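Local coordinates for protein probable starch synthase 4, chloroplastic/amyloplastic (Arabidopsis thaliana, PDB 6GNE) that is probably a plastid starch synthase of the GT-B glycosyltransferase fold, and holds ADP and glycan ligands in this model, at residues V152-W157 with C191-N196; H175-Q180 with P231-E236; M204-H207 with V213-V216. One frame throughout, in Å; residues are numbered along the deposited sequence.

Interaction 1 of 3, residues V152-W157 with C191-N196; sequences VAPLYW and CGLDVN. With GLC (alpha-D-glucopyranose), chain D.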
loop_
_atom_site.group_PDB
_atom_site.type_symbol
_atom_site.label_atom_id
_atom_site.label_comp_id
_atom_site.label_asym_id
_atom_site.label_seq_id
_atom_site.Cartn_x
_atom_site.Cartn_y
_atom_site.Cartn_z
ATOM N N VAL A 152 8.992 7.337 15.465
ATOM C CA VAL A 152 9.468 6.258 16.322
ATOM C C VAL A 152 11.010 6.145 16.385
ATOM O O VAL A 152 11.566 5.946 17.469
ATOM C CB VAL A 152 8.843 4.911 15.890
ATOM C CG1 VAL A 152 9.539 3.732 16.551
ATOM C CG2 VAL A 152 7.366 4.868 16.228
ATOM N N ALA A 153 11.689 6.282 15.244
ATOM C CA ALA A 153 13.154 6.127 15.190
ATOM C C ALA A 153 13.921 7.090 16.113
ATOM O O ALA A 153 14.651 6.624 16.973
ATOM C CB ALA A 153 13.667 6.217 13.749
ATOM N N PRO A 154 13.744 8.416 15.954
ATOM C CA PRO A 154 14.421 9.326 16.894
ATOM C C PRO A 154 13.905 9.224 18.337
ATOM O O PRO A 154 14.721 9.308 19.267
ATOM C CB PRO A 154 14.146 10.720 16.319
ATOM C CG PRO A 154 12.933 10.541 15.445
ATOM C CD PRO A 154 13.034 9.157 14.897
ATOM N N LEU A 155 12.597 9.032 18.524
ATOM C CA LEU A 155 12.031 8.782 19.851
ATOM C C LEU A 155 12.697 7.608 20.561
ATOM O O LEU A 155 13.141 7.744 21.725
ATOM C CB LEU A 155 10.516 8.578 19.787
ATOM C CG LEU A 155 9.697 9.874 19.618
ATOM C CD1 LEU A 155 8.243 9.604 19.276
ATOM C CD2 LEU A 155 9.762 10.727 20.868
ATOM N N TYR A 156 12.822 6.485 19.854
ATOM C CA TYR A 156 13.429 5.285 20.438
ATOM C C TYR A 156 14.837 5.557 20.958
ATOM O O TYR A 156 15.138 5.230 22.099
ATOM C CB TYR A 156 13.465 4.133 19.432
ATOM C CG TYR A 156 14.031 2.852 20.006
ATOM C CD1 TYR A 156 13.301 2.098 20.900
ATOM C CD2 TYR A 156 15.299 2.401 19.657
ATOM C CE1 TYR A 156 13.810 0.912 21.419
ATOM C CE2 TYR A 156 15.820 1.218 20.160
ATOM C CZ TYR A 156 15.074 0.477 21.039
ATOM O OH TYR A 156 15.578 -0.688 21.562
ATOM N N TRP A 157 15.674 6.171 20.119
ATOM C CA TRP A 157 17.076 6.395 20.464
ATOM C C TRP A 157 17.266 7.496 21.512
ATOM O O TRP A 157 18.084 7.354 22.408
ATOM C CB TRP A 157 17.918 6.658 19.203
ATOM C CG TRP A 157 17.996 5.439 18.338
ATOM C CD1 TRP A 157 17.538 5.316 17.082
ATOM C CD2 TRP A 157 18.537 4.153 18.694
ATOM N NE1 TRP A 157 17.749 4.034 16.616
ATOM C CE2 TRP A 157 18.352 3.300 17.595
ATOM C CE3 TRP A 157 19.178 3.648 19.840
ATOM C CZ2 TRP A 157 18.779 1.965 17.589
ATOM C CZ3 TRP A 157 19.602 2.315 19.842
ATOM C CH2 TRP A 157 19.404 1.495 18.712
ATOM N N CYS A 191 5.762 15.728 20.835
ATOM C CA CYS A 191 5.925 14.300 21.183
ATOM C C CYS A 191 7.085 14.035 22.138
ATOM O O CYS A 191 7.235 12.905 22.604
ATOM C CB CYS A 191 6.078 13.427 19.935
ATOM S SG CYS A 191 7.537 13.814 18.936
ATOM N N GLY A 192 7.898 15.058 22.428
ATOM C CA GLY A 192 8.981 14.965 23.422
ATOM C C GLY A 192 10.378 15.163 22.860
ATOM O O GLY A 192 11.354 15.210 23.631
ATOM N N LEU A 193 10.483 15.254 21.534
ATOM C CA LEU A 193 11.766 15.377 20.857
ATOM C C LEU A 193 12.369 16.758 21.040
ATOM O O LEU A 193 11.657 17.755 21.049
ATOM C CB LEU A 193 11.614 15.070 19.374
ATOM C CG LEU A 193 11.334 13.607 19.027
ATOM C CD1 LEU A 193 10.982 13.494 17.545
ATOM C CD2 LEU A 193 12.508 12.695 19.398
ATOM N N ASP A 194 13.693 16.789 21.168
ATOM C CA ASP A 194 14.462 18.012 21.387
ATOM C C ASP A 194 14.675 18.776 20.052
ATOM O O ASP A 194 15.456 18.353 19.189
ATOM C CB ASP A 194 15.802 17.650 22.028
ATOM C CG ASP A 194 16.477 18.837 22.622
ATOM O OD1 ASP A 194 17.035 19.651 21.866
ATOM O OD2 ASP A 194 16.426 18.973 23.855
ATOM N N VAL A 195 13.990 19.910 19.911
ATOM C CA VAL A 195 13.951 20.662 18.651
ATOM C C VAL A 195 15.358 21.125 18.242
ATOM O O VAL A 195 15.796 20.869 17.116
ATOM C CB VAL A 195 12.959 21.856 18.742
ATOM C CG1 VAL A 195 13.006 22.726 17.483
ATOM C CG2 VAL A 195 11.529 21.337 19.000
ATOM N N ASN A 196 16.068 21.761 19.168
ATOM C CA ASN A 196 17.422 22.303 18.897
ATOM C C ASN A 196 18.409 21.231 18.433
ATOM O O ASN A 196 19.165 21.473 17.493
ATOM C CB ASN A 196 18.023 23.024 20.131
ATOM C CG ASN A 196 17.211 24.219 20.564
ATOM O OD1 ASN A 196 16.598 24.888 19.741
ATOM N ND2 ASN A 196 17.197 24.492 21.864
HETATM C C1 GLC D . 23.040 2.714 17.919
HETATM C C2 GLC D . 22.553 2.810 16.476
HETATM C C3 GLC D . 22.623 4.256 15.980
HETATM C C4 GLC D . 21.969 5.210 16.965
HETATM C C5 GLC D . 22.487 5.035 18.386
HETATM C C6 GLC D . 21.758 5.961 19.370
HETATM O O1 GLC D . 24.464 2.932 17.950
HETATM O O2 GLC D . 23.375 1.953 15.676
HETATM O O3 GLC D . 21.968 4.423 14.724
HETATM O O4 GLC D . 22.309 6.522 16.569
HETATM O O5 GLC D . 22.346 3.656 18.760
HETATM O O6 GLC D . 22.632 6.965 19.914
#
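Leu155 and Leu193 carry most of this contact, with Pro154 and Cys191 beside them. All four are buried, and no hydrogen bond joins the two segments.

The apolar contacts come first. The two leucine side chains cross at about a right angle. Branch meets branch, with Leu155 CD2 3.7 Å from Leu193 CD2. In Leu193 CG lies anti to the carbonyl carbon (chi1 -70°), and its CD2 is carried to the helix surface between Pro154 and Leu155. There Pro154 CB is 4.0 Å from Leu193 CD2. Leu155 CD2 also lies 4.3 Å from Cys191 SG and 3.8 Å from the carbonyl O of Cys191. That carbonyl accepts a hydrogen bond from Arg126 of helix 117-134, a helix that also packs on Leu155.

A separate contact involves the sugar. The glucose of chain D lies over one face of the Trp157 indole, its O5 3.2 Å from CZ3 and offset toward the rim. Tyr156 CD2 covers the centre of the opposite face. Trp157 NE1 gives a weak hydrogen bond to the O of Phe222.

Helix 152-160 thus takes the loop before helix 195-198 on one flank and presents Trp157 on another. A sugar laid on an aromatic face is typical of carbohydrate-binding sites, here the glycan pocket of Trp157, Asp158, Ile221, Phe222 and Asn224.

Interaction 2 of 3, residues H175-Q180 with P231-E236; sequences HNFEYQ and PTYAQE. With AC1 (4,6-dideoxy-4-{[(1S,4R,5S,6S)-4,5,6-trihydroxy-3-(hydroxymethyl)cyclohex-2-en-1-yl]amino}-alpha-D-glucopyranose), chain C; GLC (alpha-D-glucopyranose), chain B.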
loop_
_atom_site.group_PDB
_atom_site.type_symbol
_atom_site.label_atom_id
_atom_site.label_comp_id
_atom_site.label_asym_id
_atom_site.label_seq_id
_atom_site.Cartn_x
_atom_site.Cartn_y
_atom_site.Cartn_z
ATOM N N HIS A 175 6.827 3.841 1.981
ATOM C CA HIS A 175 5.989 3.295 0.906
ATOM C C HIS A 175 5.652 4.358 -0.189
ATOM O O HIS A 175 5.126 4.017 -1.275
ATOM C CB HIS A 175 4.675 2.773 1.475
ATOM C CG HIS A 175 4.818 1.662 2.462
ATOM N ND1 HIS A 175 4.380 0.386 2.197
ATOM C CD2 HIS A 175 5.270 1.648 3.735
ATOM C CE1 HIS A 175 4.595 -0.375 3.251
ATOM N NE2 HIS A 175 5.143 0.365 4.194
ATOM N N ASN A 176 5.906 5.630 0.108
ATOM C CA ASN A 176 5.839 6.705 -0.886
ATOM C C ASN A 176 6.584 7.928 -0.377
ATOM O O ASN A 176 6.107 8.612 0.529
ATOM C CB ASN A 176 4.360 7.058 -1.219
ATOM C CG ASN A 176 4.222 8.094 -2.339
ATOM O OD1 ASN A 176 5.206 8.602 -2.844
ATOM N ND2 ASN A 176 2.996 8.407 -2.720
ATOM N N PHE A 177 7.740 8.216 -0.977
ATOM C CA PHE A 177 8.584 9.365 -0.552
ATOM C C PHE A 177 7.993 10.728 -0.897
ATOM O O PHE A 177 8.546 11.747 -0.555
ATOM C CB PHE A 177 9.993 9.263 -1.129
ATOM C CG PHE A 177 10.863 8.237 -0.459
ATOM C CD1 PHE A 177 11.540 8.530 0.702
ATOM C CD2 PHE A 177 11.035 6.975 -1.018
ATOM C CE1 PHE A 177 12.346 7.586 1.311
ATOM C CE2 PHE A 177 11.865 6.037 -0.433
ATOM C CZ PHE A 177 12.519 6.335 0.741
ATOM N N GLU A 178 6.890 10.757 -1.612
ATOM C CA GLU A 178 6.120 11.975 -1.742
ATOM C C GLU A 178 5.655 12.499 -0.403
ATOM O O GLU A 178 5.614 13.690 -0.200
ATOM C CB GLU A 178 4.922 11.722 -2.645
ATOM C CG GLU A 178 4.170 12.990 -3.045
ATOM C CD GLU A 178 2.828 12.711 -3.702
ATOM O OE1 GLU A 178 2.389 11.488 -3.710
ATOM O OE2 GLU A 178 2.282 13.753 -4.221
ATOM N N TYR A 179 5.283 11.603 0.504
ATOM C CA TYR A 179 4.707 12.009 1.795
ATOM C C TYR A 179 5.739 11.991 2.896
ATOM O O TYR A 179 6.030 10.955 3.450
ATOM C CB TYR A 179 3.492 11.144 2.138
ATOM C CG TYR A 179 2.417 11.232 1.080
ATOM C CD1 TYR A 179 1.973 12.495 0.599
ATOM C CD2 TYR A 179 1.814 10.066 0.551
ATOM C CE1 TYR A 179 0.999 12.584 -0.396
ATOM C CE2 TYR A 179 0.814 10.149 -0.439
ATOM C CZ TYR A 179 0.415 11.395 -0.908
ATOM O OH TYR A 179 -0.546 11.492 -1.853
ATOM N N GLN A 180 6.271 13.166 3.200
ATOM C CA GLN A 180 7.393 13.309 4.114
ATOM C C GLN A 180 6.995 13.826 5.516
ATOM O O GLN A 180 7.788 13.734 6.464
ATOM C CB GLN A 180 8.483 14.179 3.455
ATOM C CG GLN A 180 9.143 13.436 2.306
ATOM C CD GLN A 180 10.114 14.260 1.491
ATOM O OE1 GLN A 180 10.856 15.112 2.007
ATOM N NE2 GLN A 180 10.138 13.981 0.205
ATOM N N PRO A 231 12.733 -2.434 -6.090
ATOM C CA PRO A 231 14.107 -2.059 -6.531
ATOM C C PRO A 231 14.167 -0.828 -7.487
ATOM O O PRO A 231 15.014 0.061 -7.305
ATOM C CB PRO A 231 14.608 -3.320 -7.265
ATOM C CG PRO A 231 13.765 -4.449 -6.766
ATOM C CD PRO A 231 12.460 -3.876 -6.281
ATOM N N THR A 232 13.272 -0.768 -8.472
ATOM C CA THR A 232 13.263 0.350 -9.429
ATOM C C THR A 232 12.920 1.687 -8.751
ATOM O O THR A 232 13.604 2.694 -8.976
ATOM C CB THR A 232 12.318 0.078 -10.625
ATOM O OG1 THR A 232 12.792 -1.056 -11.368
ATOM C CG2 THR A 232 12.224 1.295 -11.562
ATOM N N TYR A 233 11.892 1.691 -7.904
ATOM C CA TYR A 233 11.583 2.905 -7.140
ATOM C C TYR A 233 12.774 3.371 -6.275
ATOM O O TYR A 233 13.059 4.553 -6.226
ATOM C CB TYR A 233 10.363 2.703 -6.264
ATOM C CG TYR A 233 9.877 3.950 -5.585
ATOM C CD1 TYR A 233 9.505 5.074 -6.319
ATOM C CD2 TYR A 233 9.746 4.002 -4.206
ATOM C CE1 TYR A 233 9.014 6.214 -5.695
ATOM C CE2 TYR A 233 9.240 5.128 -3.564
ATOM C CZ TYR A 233 8.885 6.231 -4.308
ATOM O OH TYR A 233 8.412 7.344 -3.662
ATOM N N ALA A 234 13.474 2.430 -5.642
ATOM C CA ALA A 234 14.693 2.752 -4.879
ATOM C C ALA A 234 15.722 3.463 -5.732
ATOM O O ALA A 234 16.380 4.416 -5.247
ATOM C CB ALA A 234 15.302 1.518 -4.235
ATOM N N GLN A 235 15.860 3.050 -6.993
ATOM C CA GLN A 235 16.780 3.754 -7.897
ATOM C C GLN A 235 16.262 5.151 -8.245
ATOM O O GLN A 235 17.019 6.101 -8.258
ATOM C CB GLN A 235 17.062 2.941 -9.157
ATOM C CG GLN A 235 17.841 1.651 -8.871
ATOM C CD GLN A 235 19.293 1.903 -8.398
ATOM O OE1 GLN A 235 19.677 1.561 -7.261
ATOM N NE2 GLN A 235 20.095 2.529 -9.255
ATOM N N GLU A 236 14.962 5.261 -8.509
ATOM C CA GLU A 236 14.342 6.549 -8.881
ATOM C C GLU A 236 14.511 7.609 -7.806
ATOM O O GLU A 236 14.836 8.741 -8.124
ATOM C CB GLU A 236 12.859 6.376 -9.195
ATOM C CG GLU A 236 12.582 5.634 -10.503
ATOM C CD GLU A 236 11.136 5.189 -10.654
ATOM O OE1 GLU A 236 10.329 5.224 -9.685
ATOM O OE2 GLU A 236 10.802 4.775 -11.782
HETATM C C1 AC1 C . -0.678 6.657 2.409
HETATM O O2 AC1 C . 1.638 6.970 3.058
HETATM C C2 AC1 C . 0.741 6.081 2.372
HETATM C C4A AC1 C . 2.668 1.154 -2.754
HETATM C C3 AC1 C . 1.191 5.783 0.932
HETATM O O3 AC1 C . 2.492 5.195 1.011
HETATM C C4 AC1 C . 0.175 4.862 0.249
HETATM N N4A AC1 C . 0.542 4.443 -1.116
HETATM C C5 AC1 C . -1.162 5.607 0.289
HETATM O O5 AC1 C . -1.549 5.818 1.649
HETATM C C6 AC1 C . -2.305 4.834 -0.344
HETATM C C1B AC1 C . 1.736 3.654 -1.451
HETATM C C2B AC1 C . 2.060 3.604 -2.966
HETATM O O2B AC1 C . 1.282 4.530 -3.749
HETATM C C3B AC1 C . 1.968 2.216 -3.588
HETATM O O3B AC1 C . 2.687 2.273 -4.818
HETATM O O4 AC1 C . 2.454 -0.125 -3.353
HETATM C C5B AC1 C . 2.210 1.182 -1.327
HETATM C C7B AC1 C . 1.735 2.300 -0.768
HETATM C C6B AC1 C . 2.344 -0.059 -0.476
HETATM O O6B AC1 C . 3.721 -0.425 -0.325
HETATM C C1 GLC B . -2.459 11.579 3.251
HETATM C C2 GLC B . -1.494 10.831 4.168
HETATM C C3 GLC B . -0.598 9.897 3.356
HETATM C C4 GLC B . -1.493 8.918 2.603
HETATM C C5 GLC B . -2.405 9.708 1.677
HETATM C C6 GLC B . -3.379 8.784 0.955
HETATM O O2 GLC B . -0.739 11.771 4.931
HETATM O O3 GLC B . 0.289 9.172 4.199
HETATM O O4 GLC B . -0.701 7.982 1.876
HETATM O O5 GLC B . -3.176 10.655 2.433
HETATM O O6 GLC B . -4.353 9.574 0.263
#
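Tyr233 reaches from its helix to Phe177 and Asn176 in the loop that follows strand 169-174. Its CB points toward that loop. CG lies anti to the backbone N (chi1 -173°), which extends the ring away from the helix. Along the ring, CE2 is the first atom to touch, 3.6 Å from Phe177 CD2. It comes in at the edge of the Phe177 ring, in its plane, and the two side chains cross obliquely. CZ is next, 4.0 Å from the same CD2. At the tip, OH accepts a hydrogen bond from the backbone N of Phe177, 2.9 Å long with an angle of 151° at the hydrogen. The same OH lies 3.5 Å from Asn176 OD1.

The loop is braced from within. Asn176 OD1 accepts from Glu178 N at 3.0 Å, an Asx turn, with the donor above the carbonyl plane. Asn176 ND2 gives a longer bond to Glu178 OE1, on its anti lone pair. Gln180 NE2 bonds the O of Phe177 almost straight.

The same loop also meets the glycan. His175 ND1 donates to AC1 O6B at 2.7 Å, in the ring plane. C3 of the chain B glucose lies 3.7 Å above one face of the Tyr179 ring, toward its rim.

Thr228 of strand 225-228 touches both Phe177 and Tyr233. Phe177 is thus packed by Tyr233 of helix 231-238, by Thr228, and by Val216 and Ile220 of helix 215-222.

Interaction 3 of 3, residues M204-H207 with V213-V216; sequences MQDH and VNPV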
loop_
_atom_site.group_PDB
_atom_site.type_symbol
_atom_site.label_atom_id
_atom_site.label_comp_id
_atom_site.label_asym_id
_atom_site.label_seq_id
_atom_site.Cartn_x
_atom_site.Cartn_y
_atom_site.Cartn_z
ATOM N N MET A 204 17.170 16.350 11.212
ATOM C CA MET A 204 15.795 16.316 10.712
ATOM C C MET A 204 15.324 17.612 10.042
ATOM O O MET A 204 14.172 17.696 9.644
ATOM C CB MET A 204 14.834 15.995 11.851
ATOM C CG MET A 204 14.969 14.612 12.440
ATOM S SD MET A 204 13.702 14.347 13.727
ATOM C CE MET A 204 12.203 14.474 12.730
ATOM N N GLN A 205 16.184 18.630 9.936
ATOM C CA GLN A 205 15.832 19.859 9.211
ATOM C C GLN A 205 15.475 19.512 7.763
ATOM O O GLN A 205 16.224 18.790 7.125
ATOM C CB GLN A 205 17.008 20.840 9.201
ATOM C CG GLN A 205 16.712 22.187 8.551
ATOM C CD GLN A 205 17.841 23.184 8.744
ATOM O OE1 GLN A 205 18.895 23.110 8.082
ATOM N NE2 GLN A 205 17.632 24.124 9.663
ATOM N N ASP A 206 14.365 20.037 7.244
ATOM C CA ASP A 206 13.990 19.802 5.850
ATOM C C ASP A 206 15.152 20.181 4.886
ATOM O O ASP A 206 16.139 20.839 5.257
ATOM C CB ASP A 206 12.619 20.434 5.511
ATOM C CG ASP A 206 12.061 19.921 4.179
ATOM O OD1 ASP A 206 12.178 18.708 3.916
ATOM O OD2 ASP A 206 11.618 20.752 3.367
ATOM N N HIS A 207 15.085 19.620 3.699
ATOM C CA HIS A 207 16.094 19.820 2.668
ATOM C C HIS A 207 15.952 21.180 2.010
ATOM O O HIS A 207 16.959 21.726 1.581
ATOM C CB HIS A 207 16.010 18.665 1.637
ATOM C CG HIS A 207 14.606 18.264 1.259
ATOM N ND1 HIS A 207 13.820 19.018 0.407
ATOM C CD2 HIS A 207 13.847 17.194 1.622
ATOM C CE1 HIS A 207 12.642 18.431 0.266
ATOM N NE2 HIS A 207 12.634 17.320 0.987
ATOM N N VAL A 213 10.966 20.866 9.741
ATOM C CA VAL A 213 11.569 19.544 9.987
ATOM C C VAL A 213 10.939 18.446 9.137
ATOM O O VAL A 213 9.822 18.585 8.670
ATOM C CB VAL A 213 11.517 19.137 11.462
ATOM C CG1 VAL A 213 12.488 19.993 12.265
ATOM C CG2 VAL A 213 10.095 19.222 12.024
ATOM N N ASN A 214 11.663 17.345 8.957
ATOM C CA ASN A 214 11.279 16.298 8.016
ATOM C C ASN A 214 11.292 14.923 8.699
ATOM O O ASN A 214 12.365 14.349 8.905
ATOM C CB ASN A 214 12.212 16.320 6.806
ATOM C CG ASN A 214 11.763 15.378 5.706
ATOM O OD1 ASN A 214 11.471 14.208 5.966
ATOM N ND2 ASN A 214 11.717 15.870 4.479
ATOM N N PRO A 215 10.097 14.387 9.043
ATOM C CA PRO A 215 10.008 13.099 9.730
ATOM C C PRO A 215 10.629 11.934 8.991
ATOM O O PRO A 215 11.324 11.134 9.598
ATOM C CB PRO A 215 8.518 12.909 9.900
ATOM C CG PRO A 215 7.997 14.292 10.056
ATOM C CD PRO A 215 8.820 15.126 9.134
ATOM N N VAL A 216 10.383 11.841 7.702
ATOM C CA VAL A 216 10.946 10.758 6.904
ATOM C C VAL A 216 12.467 10.865 6.866
ATOM O O VAL A 216 13.146 9.849 6.943
ATOM C CB VAL A 216 10.334 10.715 5.485
ATOM C CG1 VAL A 216 11.045 9.698 4.591
ATOM C CG2 VAL A 216 8.859 10.361 5.574
#
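Met204 and Asn214 are joined through the backbone, and Asp206 and Asn214 through their side chains. The backbone bond runs from Asn214 N to Met204 O, 2.6 Å long. The same oxygen has a CA-H...O contact with Val213 CA at 3.2 Å. This pairing belongs to a single beta bridge between Gln205 and Val213. The backbone of Asp206 is bonded to Arg212, and that of Val213 to Ala183 of strand 183-184.

The Asn214 amide has partners for both of its ends. ND2 donates to Asp206 OD1 at 2.9 Å, nearly straight at 172°. The acceptor lies in the amide plane and is met nearly along its C-O axis; carboxylate and amide planes are 28° apart. CG of Asn214 stands anti to the backbone N (chi1 -173°), which turns the amide toward Asp206. ND2 also bonds Gln180 OE1, so two acceptors grip this nitrogen. Asn214 OD1 accepts from Lys217 N.

The same Gln180 OE1 takes a hydrogen bond from His207 NE2. Asp206 OD1 sits 3.2 Å above one face of the His207 ring, offset toward the rim. Gln205 NE2 makes weak hydrogen bonds with Gly210 O and Asn199 OD1.

Met204 packs against the second segment where its helix begins. Its chain bends at chi3, which brings CE 4.0 Å from Pro215 CA and 3.8 Å from Asn214 O.

Asn214 immediately precedes helix 215-222, and its OD1 takes a backbone N-H of the first turn. This is an N-cap, followed by proline at the first helical position.

All three contacts fall within the starch synthase catalytic domain family region of the sequence. Interaction 2 faces the bound glycan, and the Asn176 side chain is about 6 Å from ADP. Interaction 3 is nested in the chain loop that interaction 2 closes, and it touches it directly. Gln180 OE1 probably accepts from Asn214 ND2 at 2.7 Å and from His207 NE2 at 3.0 Å. Interaction 3 also meets interaction 1, where Pro154 CG packs 4.2 Å from Met204 SD. Interactions 1 and 2 do not touch: their nearest atoms are about 11 Å apart. Their segments carry residues of two different glycan pockets: Trp157 in one, His175, Asn176 and Tyr179 in the other.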